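Local atomic coordinates of tyrosine--tRNA ligase (Aeropyrum pernix, PDB entry 2CYA), a protein that probably joins tyrosine to its cognate tRNA in two steps, first activating the amino acid with ATP to form tyrosyl-AMP. Residues 164-176 with 187-199. Numbering follows the deposited sequence.
Sequences IYPLMQVSDIFYM and QRKAHMLARDVAE
Gln169 swings its CG anti to the backbone N (chi1 -173°) and stays extended, while the chain of Gln187 bends at chi2, and the two amides meet. Gln169 NE2 donates to Gln187 OE1 at 3.1 Å. The N-H points almost straight at the oxygen (166°), which lies in the amide plane of Gln169. The donor comes from above the carbonyl plane of Gln187 rather than within it. The CB of Ala190 lies 3.2 Å from Gln169 OE1. One water accepts from Gln169 NE2 and also bonds His191 NE2. A second donates to OE1 of both glutamines, at distances so short that its exact place is doubtful. Both glutamines are predicted to bind tyrosine, so this network probably fixes the amides at the pocket wall.

Beyond the amides the contact is mostly apolar. Val170 sits against Ala194, with CG1 to CB at 3.8 Å, and its CG2 reaches Leu193. The Phe174 ring edge meets Val197 CG1 and also a backbone oxygen, with CZ 3.3 Å from Ala194 O. Ile173 CD1 touches His191 CD2 at 3.9 Å.

The helix axes pass 9.0 Å apart, crossing at -60°, with Ala190 and Ala194 facing the other helix. Both helices belong to the Rossmann-fold catalytic domain of class I synthetases. His191 ND1 is bonded to His210 of strand 207-211. Helix 124-135 packs on Ser171 and Tyr175, and strand 180-184 of the central sheet links the two helices.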
loop_
_atom_site.group_PDB
_atom_site.type_symbol
_atom_site.label_atom_id
_atom_site.label_comp_id
_atom_site.label_asym_id
_atom_site.label_seq_id
_atom_site.Cartn_x
_atom_site.Cartn_y
_atom_site.Cartn_z
ATOM N N ILE A 164 -5.244 0.174 3.497
ATOM C CA ILE A 164 -4.269 1.070 2.889
ATOM C C ILE A 164 -4.681 2.542 3.052
ATOM O O ILE A 164 -3.828 3.411 3.220
ATOM C CB ILE A 164 -4.090 0.733 1.389
ATOM C CG1 ILE A 164 -3.394 -0.626 1.252
ATOM C CG2 ILE A 164 -3.238 1.766 0.699
ATOM C CD1 ILE A 164 -3.109 -1.016 -0.201
ATOM N N TYR A 165 -5.990 2.793 3.026
ATOM C CA TYR A 165 -6.556 4.144 3.136
ATOM C C TYR A 165 -5.885 4.930 4.265
ATOM O O TYR A 165 -5.205 5.911 4.017
ATOM C CB TYR A 165 -8.083 4.039 3.346
ATOM C CG TYR A 165 -8.844 5.341 3.308
ATOM C CD1 TYR A 165 -9.650 5.662 2.227
ATOM C CD2 TYR A 165 -8.771 6.251 4.372
ATOM C CE1 TYR A 165 -10.380 6.860 2.199
ATOM C CE2 TYR A 165 -9.486 7.448 4.354
ATOM C CZ TYR A 165 -10.290 7.745 3.267
ATOM O OH TYR A 165 -10.993 8.935 3.241
ATOM N N PRO A 166 -6.033 4.477 5.519
ATOM C CA PRO A 166 -5.442 5.128 6.706
ATOM C C PRO A 166 -3.925 5.285 6.593
ATOM O O PRO A 166 -3.347 6.294 7.022
ATOM C CB PRO A 166 -5.802 4.174 7.845
ATOM C CG PRO A 166 -6.990 3.427 7.336
ATOM C CD PRO A 166 -6.727 3.228 5.887
ATOM N N LEU A 167 -3.278 4.260 6.055
ATOM C CA LEU A 167 -1.832 4.267 5.883
ATOM C C LEU A 167 -1.479 5.459 4.986
ATOM O O LEU A 167 -0.543 6.204 5.262
ATOM C CB LEU A 167 -1.378 2.948 5.237
ATOM C CG LEU A 167 -0.801 1.797 6.087
ATOM C CD1 LEU A 167 -1.262 1.878 7.517
ATOM C CD2 LEU A 167 -1.173 0.437 5.440
ATOM N N MET A 168 -2.253 5.639 3.926
ATOM C CA MET A 168 -2.036 6.751 3.002
ATOM C C MET A 168 -2.385 8.087 3.655
ATOM O O MET A 168 -1.719 9.090 3.409
ATOM C CB MET A 168 -2.886 6.570 1.738
ATOM C CG MET A 168 -2.304 5.525 0.766
ATOM S SD MET A 168 -3.399 5.249 -0.627
ATOM C CE MET A 168 -3.303 6.907 -1.439
ATOM N N GLN A 169 -3.437 8.095 4.474
ATOM C CA GLN A 169 -3.859 9.317 5.148
ATOM C C GLN A 169 -2.722 9.813 6.034
ATOM O O GLN A 169 -2.305 10.971 5.931
ATOM C CB GLN A 169 -5.134 9.066 5.965
ATOM C CG GLN A 169 -5.732 10.349 6.552
ATOM C CD GLN A 169 -7.241 10.255 6.771
ATOM O OE1 GLN A 169 -7.828 9.166 6.721
ATOM N NE2 GLN A 169 -7.875 11.404 7.011
ATOM N N VAL A 170 -2.193 8.930 6.873
ATOM C CA VAL A 170 -1.080 9.281 7.755
ATOM C C VAL A 170 0.149 9.697 6.921
ATOM O O VAL A 170 0.852 10.657 7.257
ATOM C CB VAL A 170 -0.698 8.080 8.655
ATOM C CG1 VAL A 170 0.554 8.391 9.447
ATOM C CG2 VAL A 170 -1.852 7.745 9.595
ATOM N N SER A 171 0.408 8.984 5.828
ATOM C CA SER A 171 1.563 9.312 5.015
ATOM C C SER A 171 1.432 10.665 4.335
ATOM O O SER A 171 2.436 11.318 4.081
ATOM C CB SER A 171 1.814 8.218 3.970
ATOM O OG SER A 171 2.098 6.989 4.615
ATOM N N ASP A 172 0.201 11.061 4.011
ATOM C CA ASP A 172 -0.050 12.358 3.388
ATOM C C ASP A 172 0.430 13.445 4.352
ATOM O O ASP A 172 1.093 14.403 3.946
ATOM C CB ASP A 172 -1.550 12.589 3.140
ATOM C CG ASP A 172 -2.131 11.689 2.067
ATOM O OD1 ASP A 172 -1.375 11.168 1.227
ATOM O OD2 ASP A 172 -3.366 11.524 2.050
ATOM N N ILE A 173 0.055 13.292 5.624
ATOM C CA ILE A 173 0.422 14.235 6.682
ATOM C C ILE A 173 1.939 14.292 6.840
ATOM O O ILE A 173 2.516 15.374 6.853
ATOM C CB ILE A 173 -0.243 13.826 8.046
ATOM C CG1 ILE A 173 -1.760 14.042 7.956
ATOM C CG2 ILE A 173 0.351 14.622 9.216
ATOM C CD1 ILE A 173 -2.544 13.356 9.071
ATOM N N PHE A 174 2.597 13.140 6.945
ATOM C CA PHE A 174 4.053 13.162 7.113
ATOM C C PHE A 174 4.758 13.666 5.849
ATOM O O PHE A 174 5.681 14.486 5.924
ATOM C CB PHE A 174 4.609 11.771 7.476
ATOM C CG PHE A 174 4.081 11.198 8.784
ATOM C CD1 PHE A 174 3.739 12.028 9.853
ATOM C CD2 PHE A 174 4.002 9.811 8.960
ATOM C CE1 PHE A 174 3.333 11.492 11.073
ATOM C CE2 PHE A 174 3.594 9.254 10.181
ATOM C CZ PHE A 174 3.258 10.088 11.241
ATOM N N TYR A 175 4.326 13.182 4.688
ATOM C CA TYR A 175 4.949 13.596 3.436
ATOM C C TYR A 175 4.913 15.118 3.271
ATOM O O TYR A 175 5.887 15.715 2.817
ATOM C CB TYR A 175 4.244 12.946 2.247
ATOM C CG TYR A 175 4.875 13.275 0.912
ATOM C CD1 TYR A 175 5.966 12.542 0.429
ATOM C CD2 TYR A 175 4.367 14.307 0.116
ATOM C CE1 TYR A 175 6.531 12.831 -0.829
ATOM C CE2 TYR A 175 4.923 14.602 -1.130
ATOM C CZ TYR A 175 6.003 13.861 -1.596
ATOM O OH TYR A 175 6.554 14.165 -2.824
ATOM N N MET A 176 3.794 15.745 3.632
ATOM C CA MET A 176 3.670 17.205 3.520
ATOM C C MET A 176 4.313 17.952 4.681
ATOM O O MET A 176 4.174 19.174 4.807
ATOM C CB MET A 176 2.208 17.601 3.364
ATOM C CG MET A 176 1.630 17.141 2.030
ATOM S SD MET A 176 -0.051 17.686 1.742
ATOM C CE MET A 176 -0.879 16.326 2.323
ATOM N N GLN A 187 -12.285 12.112 10.879
ATOM C CA GLN A 187 -10.878 11.846 10.555
ATOM C C GLN A 187 -10.084 11.559 11.826
ATOM O O GLN A 187 -8.900 11.254 11.745
ATOM C CB GLN A 187 -10.201 13.061 9.893
ATOM C CG GLN A 187 -10.959 13.735 8.787
ATOM C CD GLN A 187 -10.729 13.091 7.443
ATOM O OE1 GLN A 187 -10.911 11.881 7.287
ATOM N NE2 GLN A 187 -10.329 13.901 6.453
ATOM N N ARG A 188 -10.720 11.663 12.993
ATOM C CA ARG A 188 -9.987 11.494 14.249
ATOM C C ARG A 188 -9.204 10.205 14.374
ATOM O O ARG A 188 -8.076 10.210 14.851
ATOM C CB ARG A 188 -10.923 11.639 15.453
ATOM C CG ARG A 188 -11.879 10.475 15.628
ATOM C CD ARG A 188 -13.125 10.861 16.423
ATOM N NE ARG A 188 -14.208 9.900 16.187
ATOM C CZ ARG A 188 -14.140 8.604 16.488
ATOM N NH1 ARG A 188 -13.040 8.100 17.047
ATOM N NH2 ARG A 188 -15.172 7.807 16.227
ATOM N N LYS A 189 -9.783 9.088 13.957
ATOM C CA LYS A 189 -9.051 7.838 14.087
ATOM C C LYS A 189 -7.766 7.833 13.259
ATOM O O LYS A 189 -6.721 7.403 13.733
ATOM C CB LYS A 189 -9.952 6.665 13.728
ATOM C CG LYS A 189 -10.908 6.278 14.857
ATOM C CD LYS A 189 -11.777 5.092 14.452
ATOM C CE LYS A 189 -12.605 4.577 15.627
ATOM N NZ LYS A 189 -13.510 3.462 15.214
ATOM N N ALA A 190 -7.820 8.336 12.032
ATOM C CA ALA A 190 -6.614 8.369 11.210
ATOM C C ALA A 190 -5.593 9.292 11.871
ATOM O O ALA A 190 -4.396 8.996 11.894
ATOM C CB ALA A 190 -6.938 8.871 9.815
ATOM N N HIS A 191 -6.067 10.409 12.417
ATOM C CA HIS A 191 -5.165 11.359 13.060
ATOM C C HIS A 191 -4.494 10.801 14.311
ATOM O O HIS A 191 -3.330 11.113 14.575
ATOM C CB HIS A 191 -5.906 12.662 13.375
ATOM C CG HIS A 191 -6.291 13.435 12.152
ATOM N ND1 HIS A 191 -7.131 14.526 12.192
ATOM C CD2 HIS A 191 -5.960 13.260 10.848
ATOM C CE1 HIS A 191 -7.303 14.989 10.966
ATOM N NE2 HIS A 191 -6.603 14.239 10.132
ATOM N N MET A 192 -5.213 9.984 15.078
ATOM C CA MET A 192 -4.621 9.385 16.272
ATOM C C MET A 192 -3.536 8.396 15.867
ATOM O O MET A 192 -2.513 8.288 16.520
ATOM C CB MET A 192 -5.684 8.668 17.128
ATOM C CG MET A 192 -6.714 9.631 17.739
ATOM S SD MET A 192 -5.906 11.030 18.595
ATOM C CE MET A 192 -5.584 10.248 20.193
ATOM N N LEU A 193 -3.770 7.666 14.784
ATOM C CA LEU A 193 -2.778 6.717 14.300
ATOM C C LEU A 193 -1.534 7.495 13.882
ATOM O O LEU A 193 -0.401 7.055 14.113
ATOM C CB LEU A 193 -3.331 5.962 13.086
ATOM C CG LEU A 193 -2.337 5.028 12.390
ATOM C CD1 LEU A 193 -1.799 4.007 13.402
ATOM C CD2 LEU A 193 -3.020 4.347 11.218
ATOM N N ALA A 194 -1.729 8.653 13.249
ATOM C CA ALA A 194 -0.567 9.446 12.807
ATOM C C ALA A 194 0.239 9.887 14.026
ATOM O O ALA A 194 1.472 9.802 14.043
ATOM C CB ALA A 194 -1.024 10.678 12.021
ATOM N N ARG A 195 -0.464 10.359 15.052
ATOM C CA ARG A 195 0.193 10.824 16.277
ATOM C C ARG A 195 0.895 9.684 16.998
ATOM O O ARG A 195 1.968 9.872 17.564
ATOM C CB ARG A 195 -0.829 11.468 17.228
ATOM C CG ARG A 195 -1.349 12.828 16.759
ATOM C CD ARG A 195 -2.474 13.325 17.667
ATOM N NE ARG A 195 -2.073 13.421 19.074
ATOM C CZ ARG A 195 -1.314 14.387 19.579
ATOM N NH1 ARG A 195 -0.848 15.373 18.804
ATOM N NH2 ARG A 195 -1.013 14.363 20.869
ATOM N N ASP A 196 0.288 8.501 16.979
ATOM C CA ASP A 196 0.874 7.348 17.666
ATOM C C ASP A 196 2.095 6.801 16.962
ATOM O O ASP A 196 2.880 6.079 17.556
ATOM C CB ASP A 196 -0.128 6.200 17.772
ATOM C CG ASP A 196 -1.076 6.362 18.928
ATOM O OD1 ASP A 196 -0.820 7.241 19.777
ATOM O OD2 ASP A 196 -2.066 5.605 18.985
ATOM N N VAL A 197 2.251 7.158 15.694
ATOM C CA VAL A 197 3.333 6.646 14.881
ATOM C C VAL A 197 4.457 7.618 14.562
ATOM O O VAL A 197 5.592 7.202 14.311
ATOM C CB VAL A 197 2.710 6.082 13.567
ATOM C CG1 VAL A 197 3.675 6.176 12.408
ATOM C CG2 VAL A 197 2.273 4.655 13.804
ATOM N N ALA A 198 4.151 8.907 14.590
ATOM C CA ALA A 198 5.118 9.949 14.248
ATOM C C ALA A 198 6.527 9.852 14.861
ATOM O O ALA A 198 7.523 9.936 14.143
ATOM C CB ALA A 198 4.512 11.325 14.558
ATOM N N GLU A 199 6.617 9.700 16.177
ATOM C CA GLU A 199 7.936 9.643 16.823
ATOM C C GLU A 199 8.726 8.387 16.424
ATOM O O GLU A 199 9.933 8.452 16.210
ATOM C CB GLU A 199 7.786 9.785 18.351
ATOM C CG GLU A 199 7.330 11.200 18.744
ATOM C CD GLU A 199 7.058 11.391 20.239
ATOM O OE1 GLU A 199 7.317 10.464 21.044
ATOM O OE2 GLU A 199 6.587 12.492 20.606
HETATM O O HOH W 1 -6.393 14.150 7.318
HETATM O O HOH W 2 -10.101 9.608 8.003
#